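Local coordinates for protein putrescine aminotransferase (PDB 6GWI) that probably transfers amino groups from amines such as putrescine to a keto or aldehyde acceptor, using pyridoxal-5'-phosphate as cofactor, at residues His90-Leu96 / Gly322-Ala328. Numbering follows the deposited sequence.
Sequences HPPAVRL and GHPTCAA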
loop_
_atom_site.group_PDB
_atom_site.type_symbol
_atom_site.label_atom_id
_atom_site.label_comp_id
_atom_site.label_asym_id
_atom_site.label_seq_id
_atom_site.Cartn_x
_atom_site.Cartn_y
_atom_site.Cartn_z
ATOM N N HIS B 90 -3.528 -15.533 -11.766
ATOM C CA HIS B 90 -2.529 -16.577 -11.594
ATOM C C HIS B 90 -3.007 -17.526 -10.513
ATOM O O HIS B 90 -3.925 -17.191 -9.749
ATOM C CB HIS B 90 -1.152 -15.991 -11.252
ATOM C CG HIS B 90 -1.187 -14.929 -10.198
ATOM N ND1 HIS B 90 -1.500 -15.197 -8.885
ATOM C CD2 HIS B 90 -0.942 -13.598 -10.263
ATOM C CE1 HIS B 90 -1.445 -14.079 -8.183
ATOM N NE2 HIS B 90 -1.113 -13.092 -8.997
ATOM N N PRO B 91 -2.433 -18.725 -10.421
ATOM C CA PRO B 91 -2.989 -19.768 -9.535
ATOM C C PRO B 91 -3.059 -19.330 -8.080
ATOM O O PRO B 91 -4.047 -19.633 -7.394
ATOM C CB PRO B 91 -2.020 -20.948 -9.717
ATOM C CG PRO B 91 -1.453 -20.758 -11.082
ATOM C CD PRO B 91 -1.365 -19.261 -11.294
ATOM N N PRO B 92 -2.033 -18.651 -7.549
ATOM C CA PRO B 92 -2.127 -18.229 -6.139
ATOM C C PRO B 92 -3.310 -17.316 -5.865
ATOM O O PRO B 92 -4.029 -17.518 -4.878
ATOM C CB PRO B 92 -0.786 -17.524 -5.895
ATOM C CG PRO B 92 0.148 -18.178 -6.868
ATOM C CD PRO B 92 -0.692 -18.384 -8.105
ATOM N N ALA B 93 -3.542 -16.320 -6.722
ATOM C CA ALA B 93 -4.691 -15.442 -6.537
ATOM C C ALA B 93 -5.992 -16.234 -6.545
ATOM O O ALA B 93 -6.848 -16.055 -5.669
ATOM C CB ALA B 93 -4.714 -14.378 -7.635
ATOM N N VAL B 94 -6.146 -17.139 -7.512
ATOM C CA VAL B 94 -7.375 -17.920 -7.611
ATOM C C VAL B 94 -7.602 -18.706 -6.327
ATOM O O VAL B 94 -8.680 -18.657 -5.722
ATOM C CB VAL B 94 -7.314 -18.857 -8.833
ATOM C CG1 VAL B 94 -8.566 -19.739 -8.912
ATOM C CG2 VAL B 94 -7.133 -18.055 -10.110
ATOM N N ARG B 95 -6.582 -19.447 -5.895
ATOM C CA ARG B 95 -6.723 -20.319 -4.734
ATOM C C ARG B 95 -6.905 -19.521 -3.447
ATOM O O ARG B 95 -7.689 -19.917 -2.577
ATOM C CB ARG B 95 -5.504 -21.243 -4.662
ATOM C CG ARG B 95 -5.450 -22.227 -5.839
ATOM C CD ARG B 95 -4.253 -23.170 -5.800
ATOM N NE ARG B 95 -2.988 -22.440 -5.817
ATOM C CZ ARG B 95 -1.861 -22.880 -6.374
ATOM N NH1 ARG B 95 -1.823 -24.057 -6.988
ATOM N NH2 ARG B 95 -0.768 -22.131 -6.323
ATOM N N LEU B 96 -6.214 -18.386 -3.308
ATOM C CA LEU B 96 -6.366 -17.579 -2.099
ATOM C C LEU B 96 -7.765 -16.976 -2.005
ATOM O O LEU B 96 -8.375 -16.976 -0.928
ATOM C CB LEU B 96 -5.310 -16.472 -2.065
ATOM C CG LEU B 96 -5.405 -15.516 -0.873
ATOM C CD1 LEU B 96 -5.287 -16.263 0.453
ATOM C CD2 LEU B 96 -4.346 -14.436 -0.974
ATOM N N GLY B 322 -2.771 -8.809 -5.481
ATOM C CA GLY B 322 -2.746 -10.227 -5.755
ATOM C C GLY B 322 -1.369 -10.822 -5.917
ATOM O O GLY B 322 -1.262 -11.964 -6.372
ATOM N N HIS B 323 -0.313 -10.087 -5.563
ATOM C CA HIS B 323 1.058 -10.532 -5.789
ATOM C C HIS B 323 1.190 -12.033 -5.572
ATOM O O HIS B 323 0.936 -12.519 -4.463
ATOM C CB HIS B 323 2.023 -9.794 -4.860
ATOM C CG HIS B 323 3.461 -9.995 -5.213
ATOM N ND1 HIS B 323 4.127 -11.179 -4.974
ATOM C CD2 HIS B 323 4.358 -9.171 -5.804
ATOM C CE1 HIS B 323 5.374 -11.072 -5.397
ATOM N NE2 HIS B 323 5.540 -9.864 -5.904
ATOM N N PRO B 324 1.585 -12.803 -6.592
ATOM C CA PRO B 324 1.462 -14.265 -6.476
ATOM C C PRO B 324 2.302 -14.869 -5.363
ATOM O O PRO B 324 1.869 -15.847 -4.742
ATOM C CB PRO B 324 1.908 -14.765 -7.859
ATOM C CG PRO B 324 2.759 -13.663 -8.408
ATOM C CD PRO B 324 2.172 -12.394 -7.882
ATOM N N THR B 325 3.483 -14.318 -5.074
ATOM C CA THR B 325 4.282 -14.861 -3.977
ATOM C C THR B 325 3.649 -14.537 -2.628
ATOM O O THR B 325 3.597 -15.394 -1.738
ATOM C CB THR B 325 5.713 -14.329 -4.050
ATOM O OG1 THR B 325 6.303 -14.724 -5.296
ATOM C CG2 THR B 325 6.559 -14.882 -2.903
ATOM N N CYS B 326 3.169 -13.303 -2.453
ATOM C CA CYS B 326 2.481 -12.951 -1.215
ATOM C C CYS B 326 1.200 -13.758 -1.048
ATOM O O CYS B 326 0.872 -14.197 0.060
ATOM C CB CYS B 326 2.175 -11.455 -1.199
ATOM S SG CYS B 326 3.637 -10.403 -1.374
ATOM N N ALA B 327 0.452 -13.953 -2.141
ATOM C CA ALA B 327 -0.771 -14.746 -2.080
ATOM C C ALA B 327 -0.474 -16.201 -1.742
ATOM O O ALA B 327 -1.225 -16.837 -0.992
ATOM C CB ALA B 327 -1.525 -14.658 -3.408
ATOM N N ALA B 328 0.590 -16.762 -2.324
ATOM C CA ALA B 328 0.988 -18.127 -1.996
ATOM C C ALA B 328 1.272 -18.280 -0.505
ATOM O O ALA B 328 0.900 -19.289 0.107
ATOM C CB ALA B 328 2.218 -18.517 -2.816
#
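The imidazole of H90 lies against the pyrrolidine ring of P324, whose CB sits over the centre of one imidazole face, 3.5 Å from the ring centroid and 13° off its normal, a CH-pi contact. It joins the first turns of two helices, 91-103 and 324-339, in a class-III, PLP-dependent aminotransferase; the axes of segments 91-96 and 324-328 run 37° apart and approach to 8.1 Å. H90 and H323 each occupy the N-cap position of their helix. With CG of H90 held between the backbone N and the carbonyl carbon (chi1 46°), the ring turns back over the start of its own helix and presents its face to the proline. Replacing H90 by an alanine would probably leave P324 CB without its aromatic partner and open a gap between the two helix starts. P92 continues the seam: its CB lies 3.3 Å from P324 O, a carbonyl that also accepts the helical bond from A328 N, and its CG reaches P324 CB at 4.0 Å. One turn on, L96, its CG anti to the backbone N, brings CD2 to 3.7 Å from A327 CB. The small alanine thus fits between P92 and L96. Behind this seam H323 points away, its NE2 hydrogen-bonded to G290 O of the second subunit, which links this helix start to the second subunit. Its ND1 caps the helix through two weak bonds, from T325 N at 3.2 Å and, straighter, from C326 N at 3.4 Å.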